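Local coordinates for protein multicopper oxidase (Arthrobacter sp. FB24, PDB 3GDC) that probably oxidises phenolic and related substrates one electron at a time at bound copper and passes the electrons to dioxygen, as laccases do, at residues T33-D38 with L68-G73; I16-D21 with A161-V166; Y183-L188 with L278-F283; G157-D162 with L204-L209; T124-H129 with T235-S240. All coordinates share one frame; numbering follows the deposited sequence.

Contact 1: T33-D38 with L68-G73; sequences TLREWD and LWAREG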
# COMPACT_ATOMS: atom_id res chain seq x y z
N THR A 33 30.96 -6.63 -20.12
CA THR A 33 31.37 -5.29 -19.73
C THR A 33 31.67 -5.24 -18.23
O THR A 33 30.90 -5.76 -17.41
CB THR A 33 30.27 -4.27 -20.08
OG1 THR A 33 30.10 -4.23 -21.50
CG2 THR A 33 30.60 -2.87 -19.58
N LEU A 34 32.81 -4.64 -17.89
CA LEU A 34 33.14 -4.30 -16.51
C LEU A 34 32.86 -2.82 -16.32
O LEU A 34 33.46 -1.97 -16.99
CB LEU A 34 34.60 -4.62 -16.20
CG LEU A 34 35.11 -4.20 -14.82
CD1 LEU A 34 34.42 -4.99 -13.69
CD2 LEU A 34 36.63 -4.36 -14.72
N ARG A 35 31.94 -2.50 -15.42
CA ARG A 35 31.48 -1.13 -15.25
C ARG A 35 31.82 -0.68 -13.83
O ARG A 35 31.52 -1.38 -12.87
CB ARG A 35 29.97 -1.08 -15.50
CG ARG A 35 29.40 0.28 -15.71
CD ARG A 35 27.89 0.19 -15.98
NE ARG A 35 27.56 -0.52 -17.22
CZ ARG A 35 27.54 0.02 -18.44
NH1 ARG A 35 27.82 1.31 -18.61
NH2 ARG A 35 27.23 -0.73 -19.49
N GLU A 36 32.46 0.48 -13.71
CA GLU A 36 32.99 0.93 -12.41
C GLU A 36 32.65 2.38 -12.06
O GLU A 36 32.60 3.25 -12.92
CB GLU A 36 34.51 0.76 -12.34
CG GLU A 36 34.99 -0.59 -12.78
CD GLU A 36 36.48 -0.69 -12.76
OE1 GLU A 36 37.06 -0.62 -11.66
OE2 GLU A 36 37.08 -0.85 -13.85
N TRP A 37 32.45 2.63 -10.77
CA TRP A 37 32.18 3.98 -10.30
C TRP A 37 32.99 4.26 -9.05
O TRP A 37 33.27 3.34 -8.28
CB TRP A 37 30.71 4.14 -9.92
CG TRP A 37 29.70 3.95 -11.00
CD1 TRP A 37 29.15 4.92 -11.78
CD2 TRP A 37 29.07 2.72 -11.38
NE1 TRP A 37 28.23 4.37 -12.63
CE2 TRP A 37 28.15 3.02 -12.41
CE3 TRP A 37 29.19 1.39 -10.96
CZ2 TRP A 37 27.36 2.05 -13.02
CZ3 TRP A 37 28.40 0.41 -11.57
CH2 TRP A 37 27.49 0.75 -12.59
N ASP A 38 33.33 5.52 -8.85
CA ASP A 38 33.87 5.97 -7.57
C ASP A 38 32.79 6.74 -6.83
O ASP A 38 32.24 7.71 -7.36
CB ASP A 38 35.07 6.90 -7.77
CG ASP A 38 36.15 6.28 -8.61
OD1 ASP A 38 36.44 5.09 -8.41
OD2 ASP A 38 36.70 6.99 -9.48
N LEU A 68 23.03 5.15 -10.63
CA LEU A 68 23.89 4.19 -11.33
C LEU A 68 23.09 3.45 -12.39
O LEU A 68 21.96 3.02 -12.14
CB LEU A 68 24.55 3.22 -10.34
CG LEU A 68 25.22 3.82 -9.10
CD1 LEU A 68 25.81 2.69 -8.26
CD2 LEU A 68 26.30 4.86 -9.41
N TRP A 69 23.67 3.31 -13.58
CA TRP A 69 23.00 2.63 -14.69
C TRP A 69 23.90 1.50 -15.21
O TRP A 69 25.09 1.71 -15.44
CB TRP A 69 22.72 3.63 -15.82
CG TRP A 69 21.92 3.06 -16.97
CD1 TRP A 69 20.57 3.14 -17.15
CD2 TRP A 69 22.43 2.28 -18.06
NE1 TRP A 69 20.20 2.48 -18.30
CE2 TRP A 69 21.33 1.94 -18.88
CE3 TRP A 69 23.71 1.86 -18.45
CZ2 TRP A 69 21.46 1.19 -20.06
CZ3 TRP A 69 23.85 1.10 -19.61
CH2 TRP A 69 22.73 0.78 -20.40
N ALA A 70 23.33 0.32 -15.37
CA ALA A 70 24.07 -0.81 -15.94
C ALA A 70 23.17 -1.63 -16.84
O ALA A 70 21.95 -1.47 -16.83
CB ALA A 70 24.63 -1.68 -14.83
N ARG A 71 23.77 -2.50 -17.66
CA ARG A 71 23.00 -3.46 -18.42
C ARG A 71 23.04 -4.83 -17.74
O ARG A 71 24.08 -5.23 -17.20
CB ARG A 71 23.55 -3.54 -19.83
CG ARG A 71 22.61 -4.16 -20.83
CD ARG A 71 23.42 -5.02 -21.76
NE ARG A 71 22.98 -4.93 -23.14
CZ ARG A 71 23.67 -5.43 -24.16
NH1 ARG A 71 24.82 -6.05 -23.94
NH2 ARG A 71 23.22 -5.30 -25.40
N GLU A 72 21.92 -5.53 -17.78
CA GLU A 72 21.77 -6.85 -17.17
C GLU A 72 22.99 -7.73 -17.49
O GLU A 72 23.37 -7.87 -18.65
CB GLU A 72 20.50 -7.52 -17.67
CG GLU A 72 20.19 -8.85 -17.02
CD GLU A 72 18.99 -9.56 -17.64
OE1 GLU A 72 18.42 -9.08 -18.65
OE2 GLU A 72 18.62 -10.62 -17.12
N GLY A 73 23.60 -8.27 -16.44
CA GLY A 73 24.74 -9.16 -16.61
C GLY A 73 26.12 -8.53 -16.53
O GLY A 73 27.12 -9.27 -16.44

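Contact 2: I16-D21 with A161-V166; sequences ILRDFD and ADDEMV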
# COMPACT_ATOMS: atom_id res chain seq x y z
N ILE A 16 19.62 15.99 -12.10
CA ILE A 16 19.46 14.65 -11.51
C ILE A 16 18.41 13.82 -12.26
O ILE A 16 18.59 12.62 -12.49
CB ILE A 16 19.12 14.76 -10.00
CG1 ILE A 16 20.35 15.28 -9.25
CG2 ILE A 16 18.65 13.40 -9.44
CD1 ILE A 16 20.17 15.44 -7.75
N LEU A 17 17.34 14.50 -12.67
CA LEU A 17 16.22 13.87 -13.35
C LEU A 17 16.66 13.01 -14.55
O LEU A 17 16.08 11.95 -14.80
CB LEU A 17 15.24 14.95 -13.80
CG LEU A 17 13.90 14.61 -14.41
CD1 LEU A 17 12.98 13.98 -13.35
CD2 LEU A 17 13.30 15.91 -14.94
N ARG A 18 17.69 13.45 -15.26
CA ARG A 18 18.11 12.76 -16.48
C ARG A 18 19.58 12.30 -16.49
O ARG A 18 20.08 11.84 -17.52
CB ARG A 18 17.81 13.62 -17.70
CG ARG A 18 16.32 13.82 -17.95
CD ARG A 18 16.10 14.64 -19.21
NE ARG A 18 14.68 14.83 -19.52
CZ ARG A 18 13.96 15.88 -19.15
NH1 ARG A 18 14.51 16.86 -18.45
NH2 ARG A 18 12.68 15.94 -19.49
N ASP A 19 20.23 12.37 -15.33
CA ASP A 19 21.64 11.98 -15.21
C ASP A 19 21.79 10.50 -14.84
O ASP A 19 21.83 10.14 -13.66
CB ASP A 19 22.33 12.89 -14.18
CG ASP A 19 23.84 12.65 -14.07
OD1 ASP A 19 24.38 11.77 -14.78
OD2 ASP A 19 24.49 13.35 -13.26
N PHE A 20 21.88 9.64 -15.85
CA PHE A 20 22.16 8.22 -15.64
C PHE A 20 23.66 7.99 -15.76
O PHE A 20 24.26 8.18 -16.83
CB PHE A 20 21.37 7.37 -16.64
CG PHE A 20 19.88 7.46 -16.44
CD1 PHE A 20 19.23 6.59 -15.57
CD2 PHE A 20 19.14 8.44 -17.10
CE1 PHE A 20 17.85 6.69 -15.37
CE2 PHE A 20 17.76 8.55 -16.90
CZ PHE A 20 17.12 7.67 -16.04
N ASP A 21 24.27 7.64 -14.63
CA ASP A 21 25.70 7.48 -14.55
C ASP A 21 26.10 6.08 -15.01
O ASP A 21 25.93 5.08 -14.29
CB ASP A 21 26.21 7.80 -13.14
CG ASP A 21 27.72 7.98 -13.07
OD1 ASP A 21 28.44 7.36 -13.89
OD2 ASP A 21 28.20 8.74 -12.20
N ALA A 161 12.49 4.31 -25.00
CA ALA A 161 11.72 5.48 -24.57
C ALA A 161 12.25 6.71 -25.26
O ALA A 161 13.45 6.80 -25.55
CB ALA A 161 11.79 5.65 -23.06
N ASP A 162 11.37 7.67 -25.52
CA ASP A 162 11.78 8.94 -26.10
C ASP A 162 12.41 9.85 -25.06
O ASP A 162 13.25 10.69 -25.39
CB ASP A 162 10.60 9.62 -26.79
CG ASP A 162 10.08 8.82 -27.96
OD1 ASP A 162 10.91 8.44 -28.82
OD2 ASP A 162 8.84 8.57 -28.01
N ASP A 163 12.01 9.69 -23.80
CA ASP A 163 12.52 10.53 -22.71
C ASP A 163 12.53 9.70 -21.42
O ASP A 163 11.47 9.41 -20.87
CB ASP A 163 11.65 11.79 -22.54
CG ASP A 163 12.27 12.85 -21.62
OD1 ASP A 163 13.32 12.60 -20.99
OD2 ASP A 163 11.69 13.96 -21.53
N GLU A 164 13.71 9.32 -20.96
CA GLU A 164 13.82 8.50 -19.75
C GLU A 164 14.33 9.34 -18.60
O GLU A 164 15.24 10.18 -18.77
CB GLU A 164 14.75 7.31 -19.99
CG GLU A 164 14.64 6.17 -18.96
CD GLU A 164 15.18 4.87 -19.51
OE1 GLU A 164 15.60 4.87 -20.69
OE2 GLU A 164 15.18 3.84 -18.79
N MET A 165 13.74 9.14 -17.43
CA MET A 165 14.09 9.96 -16.27
C MET A 165 14.00 9.17 -14.97
O MET A 165 13.43 8.07 -14.93
CB MET A 165 13.22 11.22 -16.22
CG MET A 165 11.76 10.98 -16.40
SD MET A 165 10.82 12.53 -16.50
CE MET A 165 11.18 13.07 -18.15
N VAL A 166 14.58 9.75 -13.92
CA VAL A 166 14.57 9.17 -12.58
C VAL A 166 14.01 10.19 -11.58
O VAL A 166 14.36 11.37 -11.60
CB VAL A 166 15.97 8.61 -12.13
CG1 VAL A 166 17.07 9.68 -12.18
CG2 VAL A 166 15.90 7.96 -10.76

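Contact 3: Y183-L188 with L278-F283; sequences YSVNGL and LGWMGF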
# COMPACT_ATOMS: atom_id res chain seq x y z
N TYR A 183 9.46 17.76 1.99
CA TYR A 183 9.42 16.60 1.08
C TYR A 183 9.88 17.04 -0.29
O TYR A 183 9.76 18.21 -0.64
CB TYR A 183 8.01 16.03 1.00
CG TYR A 183 7.47 15.55 2.33
CD1 TYR A 183 7.57 14.21 2.70
CD2 TYR A 183 6.88 16.45 3.24
CE1 TYR A 183 7.08 13.76 3.93
CE2 TYR A 183 6.40 16.01 4.47
CZ TYR A 183 6.51 14.67 4.81
OH TYR A 183 6.02 14.23 6.02
N SER A 184 10.45 16.13 -1.07
CA SER A 184 10.89 16.52 -2.40
C SER A 184 10.84 15.36 -3.37
O SER A 184 10.72 14.21 -2.96
CB SER A 184 12.30 17.15 -2.36
OG SER A 184 13.33 16.18 -2.55
N VAL A 185 10.90 15.69 -4.66
CA VAL A 185 11.36 14.75 -5.66
C VAL A 185 12.70 15.25 -6.20
O VAL A 185 12.82 16.40 -6.64
CB VAL A 185 10.32 14.47 -6.78
CG1 VAL A 185 9.65 15.76 -7.29
CG2 VAL A 185 10.96 13.71 -7.94
N ASN A 186 13.72 14.40 -6.12
CA ASN A 186 15.06 14.75 -6.60
C ASN A 186 15.82 15.86 -5.86
O ASN A 186 16.75 16.44 -6.41
CB ASN A 186 15.06 14.95 -8.13
CG ASN A 186 14.89 13.65 -8.86
OD1 ASN A 186 14.92 12.58 -8.24
ND2 ASN A 186 14.73 13.72 -10.18
N GLY A 187 15.44 16.13 -4.62
CA GLY A 187 16.30 16.86 -3.71
C GLY A 187 15.80 18.17 -3.14
O GLY A 187 16.15 18.50 -2.00
N LEU A 188 15.01 18.92 -3.91
CA LEU A 188 14.60 20.26 -3.48
C LEU A 188 13.09 20.46 -3.51
O LEU A 188 12.47 20.36 -4.57
CB LEU A 188 15.25 21.33 -4.35
CG LEU A 188 16.76 21.48 -4.39
CD1 LEU A 188 17.08 22.64 -5.36
CD2 LEU A 188 17.32 21.74 -3.00
N LEU A 278 4.17 20.47 1.43
CA LEU A 278 5.48 20.66 2.03
C LEU A 278 6.65 20.32 1.08
O LEU A 278 7.77 20.11 1.52
CB LEU A 278 5.58 19.92 3.36
CG LEU A 278 4.68 20.46 4.49
CD1 LEU A 278 4.72 19.54 5.71
CD2 LEU A 278 5.09 21.88 4.85
N GLY A 279 6.36 20.27 -0.22
CA GLY A 279 7.40 20.30 -1.24
C GLY A 279 7.33 19.26 -2.34
O GLY A 279 7.98 19.42 -3.37
N TRP A 280 6.56 18.20 -2.12
CA TRP A 280 6.44 17.13 -3.12
C TRP A 280 5.31 17.47 -4.10
O TRP A 280 4.24 16.85 -4.13
CB TRP A 280 6.35 15.76 -2.40
CG TRP A 280 6.15 14.49 -3.23
CD1 TRP A 280 5.92 13.24 -2.70
CD2 TRP A 280 6.11 14.33 -4.66
NE1 TRP A 280 5.74 12.32 -3.70
CE2 TRP A 280 5.85 12.96 -4.91
CE3 TRP A 280 6.26 15.20 -5.75
CZ2 TRP A 280 5.74 12.44 -6.21
CZ3 TRP A 280 6.16 14.68 -7.04
CH2 TRP A 280 5.89 13.31 -7.25
N MET A 281 5.56 18.51 -4.91
CA MET A 281 4.69 18.88 -6.01
C MET A 281 5.48 19.59 -7.11
O MET A 281 6.46 20.28 -6.84
CB MET A 281 3.50 19.75 -5.53
CG MET A 281 3.86 21.09 -4.96
SD MET A 281 2.41 22.12 -4.53
CE MET A 281 1.35 21.87 -5.91
N GLY A 282 5.05 19.39 -8.35
CA GLY A 282 5.65 20.05 -9.50
C GLY A 282 4.72 20.03 -10.70
O GLY A 282 3.54 19.66 -10.57
N PHE A 283 5.24 20.43 -11.85
CA PHE A 283 4.51 20.37 -13.11
C PHE A 283 5.33 19.66 -14.18
O PHE A 283 6.56 19.77 -14.20
CB PHE A 283 4.26 21.77 -13.66
CG PHE A 283 3.32 22.59 -12.84
CD1 PHE A 283 1.95 22.36 -12.88
CD2 PHE A 283 3.81 23.63 -12.05
CE1 PHE A 283 1.07 23.14 -12.12
CE2 PHE A 283 2.94 24.41 -11.29
CZ PHE A 283 1.58 24.17 -11.33

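Contact 4: G157-D162 with L204-L209; sequences GRPPAD and LVRIHL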
# COMPACT_ATOMS: atom_id res chain seq x y z
N GLY A 157 14.01 -7.01 -24.37
CA GLY A 157 12.56 -6.87 -24.23
C GLY A 157 11.94 -5.51 -23.92
O GLY A 157 10.71 -5.41 -23.85
N ARG A 158 12.75 -4.46 -23.75
CA ARG A 158 12.20 -3.14 -23.40
C ARG A 158 12.31 -2.07 -24.51
O ARG A 158 13.40 -1.58 -24.81
CB ARG A 158 12.78 -2.62 -22.07
CG ARG A 158 11.75 -1.85 -21.22
CD ARG A 158 12.37 -1.19 -19.98
NE ARG A 158 12.38 -2.04 -18.79
CZ ARG A 158 13.23 -1.90 -17.77
NH1 ARG A 158 14.14 -0.93 -17.79
NH2 ARG A 158 13.17 -2.72 -16.72
N PRO A 159 11.16 -1.70 -25.11
CA PRO A 159 11.08 -0.71 -26.20
C PRO A 159 11.76 0.61 -25.84
O PRO A 159 11.69 1.03 -24.68
CB PRO A 159 9.57 -0.48 -26.36
CG PRO A 159 8.94 -1.71 -25.85
CD PRO A 159 9.83 -2.23 -24.76
N PRO A 160 12.39 1.28 -26.82
CA PRO A 160 13.13 2.50 -26.49
C PRO A 160 12.17 3.63 -26.09
O PRO A 160 11.15 3.83 -26.75
CB PRO A 160 13.85 2.85 -27.80
CG PRO A 160 13.01 2.25 -28.86
CD PRO A 160 12.46 0.97 -28.26
N ALA A 161 12.49 4.31 -25.00
CA ALA A 161 11.72 5.48 -24.57
C ALA A 161 12.25 6.71 -25.26
O ALA A 161 13.45 6.80 -25.55
CB ALA A 161 11.79 5.65 -23.06
N ASP A 162 11.37 7.67 -25.52
CA ASP A 162 11.78 8.94 -26.10
C ASP A 162 12.41 9.85 -25.06
O ASP A 162 13.25 10.69 -25.39
CB ASP A 162 10.60 9.62 -26.79
CG ASP A 162 10.08 8.82 -27.96
OD1 ASP A 162 10.91 8.44 -28.82
OD2 ASP A 162 8.84 8.57 -28.01
N LEU A 204 7.01 8.81 -25.86
CA LEU A 204 7.04 7.84 -24.76
C LEU A 204 7.97 8.28 -23.63
O LEU A 204 9.20 8.30 -23.80
CB LEU A 204 7.43 6.46 -25.26
CG LEU A 204 7.35 5.34 -24.21
CD1 LEU A 204 5.95 5.19 -23.65
CD2 LEU A 204 7.83 4.03 -24.83
N VAL A 205 7.38 8.63 -22.49
CA VAL A 205 8.12 9.05 -21.31
C VAL A 205 8.20 7.86 -20.34
O VAL A 205 7.18 7.24 -20.06
CB VAL A 205 7.45 10.27 -20.64
CG1 VAL A 205 8.14 10.63 -19.31
CG2 VAL A 205 7.42 11.47 -21.59
N ARG A 206 9.41 7.55 -19.87
CA ARG A 206 9.62 6.43 -18.95
C ARG A 206 10.29 6.98 -17.69
O ARG A 206 11.38 7.54 -17.73
CB ARG A 206 10.50 5.34 -19.60
CG ARG A 206 10.87 4.17 -18.69
CD ARG A 206 11.57 3.02 -19.44
NE ARG A 206 10.69 2.44 -20.45
CZ ARG A 206 11.07 2.05 -21.67
NH1 ARG A 206 12.33 2.17 -22.04
NH2 ARG A 206 10.17 1.55 -22.52
N ILE A 207 9.61 6.81 -16.56
CA ILE A 207 10.10 7.34 -15.29
C ILE A 207 10.44 6.19 -14.35
O ILE A 207 9.62 5.31 -14.10
CB ILE A 207 9.03 8.24 -14.61
CG1 ILE A 207 8.56 9.35 -15.56
CG2 ILE A 207 9.57 8.82 -13.29
CD1 ILE A 207 7.29 10.08 -15.07
N HIS A 208 11.65 6.22 -13.80
CA HIS A 208 12.02 5.32 -12.72
C HIS A 208 11.73 6.03 -11.40
O HIS A 208 12.45 6.95 -11.01
CB HIS A 208 13.50 4.97 -12.82
CG HIS A 208 13.84 4.30 -14.11
ND1 HIS A 208 13.74 2.94 -14.29
CD2 HIS A 208 14.22 4.82 -15.30
CE1 HIS A 208 14.07 2.64 -15.53
NE2 HIS A 208 14.35 3.76 -16.17
N LEU A 209 10.69 5.58 -10.71
CA LEU A 209 10.23 6.25 -9.47
C LEU A 209 10.61 5.44 -8.26
O LEU A 209 10.20 4.28 -8.15
CB LEU A 209 8.71 6.43 -9.50
CG LEU A 209 8.10 7.11 -8.26
CD1 LEU A 209 8.44 8.58 -8.29
CD2 LEU A 209 6.60 6.89 -8.27

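Contact 5: T124-H129 with T235-S240; sequences TPFGTH and TMLTPS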
# COMPACT_ATOMS: atom_id res chain seq x y z
N THR A 124 22.20 -7.73 -11.62
CA THR A 124 21.09 -8.69 -11.64
C THR A 124 20.19 -8.48 -10.43
O THR A 124 20.68 -8.10 -9.36
CB THR A 124 21.58 -10.15 -11.54
OG1 THR A 124 22.93 -10.26 -12.01
CG2 THR A 124 20.68 -11.05 -12.34
N PRO A 125 18.87 -8.72 -10.58
CA PRO A 125 18.13 -8.95 -11.82
C PRO A 125 17.93 -7.63 -12.53
O PRO A 125 18.20 -6.57 -11.95
CB PRO A 125 16.79 -9.49 -11.33
CG PRO A 125 16.60 -8.82 -10.00
CD PRO A 125 17.98 -8.79 -9.40
N PHE A 126 17.48 -7.67 -13.78
CA PHE A 126 17.09 -6.43 -14.43
C PHE A 126 15.93 -5.79 -13.66
O PHE A 126 15.13 -6.49 -13.03
CB PHE A 126 16.82 -6.59 -15.93
CG PHE A 126 15.47 -7.16 -16.28
CD1 PHE A 126 14.33 -6.34 -16.30
CD2 PHE A 126 15.34 -8.49 -16.69
CE1 PHE A 126 13.08 -6.86 -16.67
CE2 PHE A 126 14.09 -9.01 -17.06
CZ PHE A 126 12.97 -8.20 -17.05
N GLY A 127 15.90 -4.47 -13.68
CA GLY A 127 14.85 -3.73 -13.00
C GLY A 127 15.31 -2.40 -12.49
O GLY A 127 16.40 -1.93 -12.81
N THR A 128 14.45 -1.78 -11.70
CA THR A 128 14.72 -0.47 -11.12
C THR A 128 14.97 -0.70 -9.64
O THR A 128 14.09 -1.18 -8.92
CB THR A 128 13.51 0.45 -11.36
OG1 THR A 128 13.36 0.64 -12.77
CG2 THR A 128 13.67 1.79 -10.66
N HIS A 129 16.19 -0.37 -9.21
CA HIS A 129 16.62 -0.66 -7.85
C HIS A 129 17.17 0.61 -7.19
O HIS A 129 16.97 1.73 -7.70
CB HIS A 129 17.66 -1.80 -7.85
CG HIS A 129 17.27 -2.98 -8.67
ND1 HIS A 129 16.16 -3.76 -8.39
CD2 HIS A 129 17.85 -3.54 -9.77
CE1 HIS A 129 16.07 -4.73 -9.28
NE2 HIS A 129 17.08 -4.62 -10.13
N THR A 235 10.83 -5.11 -12.89
CA THR A 235 11.36 -6.46 -13.09
C THR A 235 10.60 -7.30 -14.12
O THR A 235 11.05 -8.38 -14.51
CB THR A 235 11.40 -7.24 -11.77
OG1 THR A 235 10.10 -7.17 -11.15
CG2 THR A 235 12.46 -6.68 -10.83
N MET A 236 9.43 -6.81 -14.55
CA MET A 236 8.64 -7.53 -15.54
C MET A 236 8.42 -6.67 -16.76
O MET A 236 8.41 -5.44 -16.68
CB MET A 236 7.30 -7.99 -14.96
CG MET A 236 7.43 -9.05 -13.90
SD MET A 236 5.84 -9.74 -13.40
CE MET A 236 6.34 -10.64 -11.95
N LEU A 237 8.22 -7.32 -17.90
CA LEU A 237 8.05 -6.62 -19.18
C LEU A 237 6.60 -6.28 -19.47
O LEU A 237 6.30 -5.57 -20.43
CB LEU A 237 8.65 -7.44 -20.32
CG LEU A 237 10.16 -7.68 -20.30
CD1 LEU A 237 10.57 -8.48 -21.52
CD2 LEU A 237 10.97 -6.38 -20.21
N THR A 238 5.70 -6.78 -18.63
CA THR A 238 4.27 -6.50 -18.73
C THR A 238 3.82 -5.71 -17.49
O THR A 238 4.15 -6.09 -16.36
CB THR A 238 3.44 -7.79 -18.86
OG1 THR A 238 3.53 -8.54 -17.64
CG2 THR A 238 3.99 -8.65 -19.99
N PRO A 239 3.06 -4.61 -17.69
CA PRO A 239 2.68 -3.76 -16.57
C PRO A 239 1.61 -4.36 -15.65
O PRO A 239 0.80 -5.20 -16.07
CB PRO A 239 2.19 -2.47 -17.24
CG PRO A 239 1.72 -2.88 -18.58
CD PRO A 239 2.55 -4.09 -18.98
N SER A 240 1.65 -3.95 -14.39
CA SER A 240 0.72 -4.47 -13.40
C SER A 240 -0.58 -3.67 -13.39
O SER A 240 -1.64 -4.21 -13.06
CB SER A 240 1.36 -4.46 -12.01
OG SER A 240 1.44 -3.16 -11.45
O HOH W 1 13.78 -8.88 -13.48

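Contact 1: T33-D38 with L68-G73
Trp-37 and Leu-68 supply the apolar half of this contact, in which two antiparallel strand segments (175° between axes, 8.9 Å apart at closest) meet through side chains. The Leu-68 methyl CD2 stands over the five-membered ring of Trp-37, 3.7 Å from its centroid and only 8° off the ring normal, a well-formed CH-pi contact. At the far end of the same indole, Trp-37 CH2 comes within 4.4 Å of Ala-70 CB.

Arg-35 meets segment 68-73 by van der Waals contact alone. With CG anti to the backbone N and a bend at chi3 (-64°), its guanidinium lies so that the edge of the Trp-69 indole meets one of its faces, the two planes perpendicular, with Arg-35 NH2 3.8 Å from Trp-69 CZ3. This edge-on approach is not a cation-pi stack; Trp-69 makes that with Arg-22. The charge of Arg-35 is met outside, by Asp-74 at NE and Arg-22 O at NH1. Trp-69 O is buried without a polar partner: Arg-35 CD lies 3.2 Å from it, and the rim of the Trp-37 indole reaches it in plane.

In the first cupredoxin-like domain, strand 20-27 pairs with both strand 33-49 and strand 67-71, while strand 75-82 flanks segment 33-38 and Ile-78 packs on Trp-37 and Leu-68.

Contact 2: I16-D21 with A161-V166
Leu-17, at the C-terminal part of helix 13-18, and Val-166, on strand 163-172, are joined by the backbone bond of the contact, Val-166 N to Leu-17 O at 2.8 Å. This is the tight, buried part. Leu-17 and Met-165 run side by side in the same direction, Leu-17 CG to Met-165 CB 3.9 Å, and the Val-166 methyl CG1 comes to 3.3 Å from Ile-16 O. Phe-20 closes the flank by directing its ring edge at the strand backbone, Phe-20 CZ 3.6 Å from Met-165 C, while the same corner of the ring touches Val-166 CB.

The other side is partly exposed and held by charge. Arg-18, its chain extended from CG to NE, presents the NE/NH2 edge of its guanidinium to Asp-163. Arg-18 NE donates to Asp-163 OD1 at 3.0 Å in a nearly straight bond (176°), and Arg-18 NH2 donates to Asp-163 OD2 at the same length. Both oxygens use their syn lone pairs, and the two flat groups lie only 19° from coplanar. Met-165 CE lies against Arg-18 NH2, the two side chains running side by side.

A side-on pair of bonds of this kind fixes the rotation of both groups, and the opposite charges probably keep each other ionised where helix 13-18 meets the second domain's sheet.

Contact 3: Y183-L188 with L278-F283
Different first torsions steer the rings of Tyr-183 and Trp-280 apart from CB atoms that the backbones place 3.8 Å from each other: CG of the tyrosine is anti to its carbonyl carbon (chi1 -60°), CG of the tryptophan anti to its backbone N (chi1 177°). The tyrosine ring turns its edge to Leu-278, whose CB lies in the ring plane 3.7 Å from Tyr-183 CD2, and its hydroxyl goes on to Asp-216. The indole heads the other way and offers one face to Val-185, whose CG1 is 3.7 Å from Trp-280 CZ3, near the rim of the ring.

One backbone bond accompanies this packing, Tyr-183 N to Leu-278 O at 2.9 Å, with the donor raised above the carbonyl plane. Next to it the chains come so close that only glycine fits: Gly-279 CA is 3.2 Å from Tyr-183 O, and a side chain here would run into that oxygen. Trp-280 follows as the centre of an inverse gamma turn. On the partner segment, Ser-184 OG accepts from Gly-187 N at 3.0 Å in an ST motif and also pairs with Asn-170.

A calcium ion lies about 9 Å from the Tyr-183 side chain and a copper about 10 Å from that of Trp-280. Strands 182-185 and 281-287 belong to different sheets, so the contact bridges the two layers of a beta sandwich, the cupredoxin-type architecture of multicopper oxidases.

Contact 4: G157-D162 with L204-L209
The linker that leads from strand 147-153 of the first cupredoxin-like domain to strand 163-172 of the second is pinned, through Pro-159 and Asp-162, to segment 204-209. Arg-206 reaches out from that segment and grips Pro-159 O end-on with two nitrogens, NH2 at 2.7 Å and NH1 at 2.9 Å, the oxygen lying in the guanidinium plane. The faces of the Arg-206 guanidinium are filled as well: Arg-158 CD sits over the centre of one, 3.9 Å from Arg-206 CZ, and Ala-161 CB covers the other. Arg-206 NE turns to Glu-257, whose charge, like that of Glu-153 beside Arg-158, probably eases the nearness of the two arginines. A leucine in place of Arg-206 would probably leave Pro-159 O without its two donors and Glu-257 without its charged mate, setting this part of the linker free to shift. Farther along, Asp-162 and Leu-204 are doubly joined. Asp-162 N donates to Leu-204 O, and Leu-204 N returns a bond of 2.8 Å to Asp-162 OD2, which takes it on its anti lone pair.

Contact 5: T124-H129 with T235-S240
Phe-126 and Thr-235 meet chiefly through van der Waals contact of ring and backbone. With CG between its backbone N and carbonyl carbon (chi1 80°), the phenylalanine swings its ring over to Thr-235, Phe-126 CZ 3.2 Å from Thr-235 O. The same ring touches Leu-237, Phe-126 CE1 to Leu-237 CD2 4.1 Å. Gly-127 comes next, and its CA passes so near Thr-235 that a side chain there would strike the threonine methyl.

Polar links are indirect. One water donates to Phe-126 O at 2.8 Å and to Thr-235 O at 3.0 Å; it also sits over the centre of the Phe-126 ring, 3.4 Å above its plane. Within segment 124-129, His-129 NE2 donates to Pro-125 O at 2.9 Å, folding the turn after the cis peptide back on its strand. An alanine at Phe-126 would probably uncover the bridging water and open a gap beside Leu-237.

The contact sits where domains and subunits meet. Strand 127-132 pairs with strand 147-153, whereas segment 235-240 is the loop between strands 228-232 and 241-243 of the second domain. From the third subunit, Phe-227 meets the His-129 ring, and Tyr-242 O bonds Thr-235 OG1, setting the loop against strand 241-243 of that neighbouring chain.

From the N terminus, contact 2 opens first and closes the long loop that brings helix 13-18 and the start of strand 20-27 to strand 163-172. Contact 1 is nested inside it, within the first domain's sheet, and touches it through Asp-21 O. Contact 5 opens before contact 2 has closed, so the two cross; contact 4 opens at 157-162, sharing Ala-161 and Asp-162 with contact 2, and is nested inside contact 5. Contact 3 opens within contact 4 and closes last, crossing contacts 4 and 5. Contacts 2, 4 and 5 thus tie the two domains and their linker, whereas contacts 1 and 3, about 29 Å apart between centres, secure one domain each.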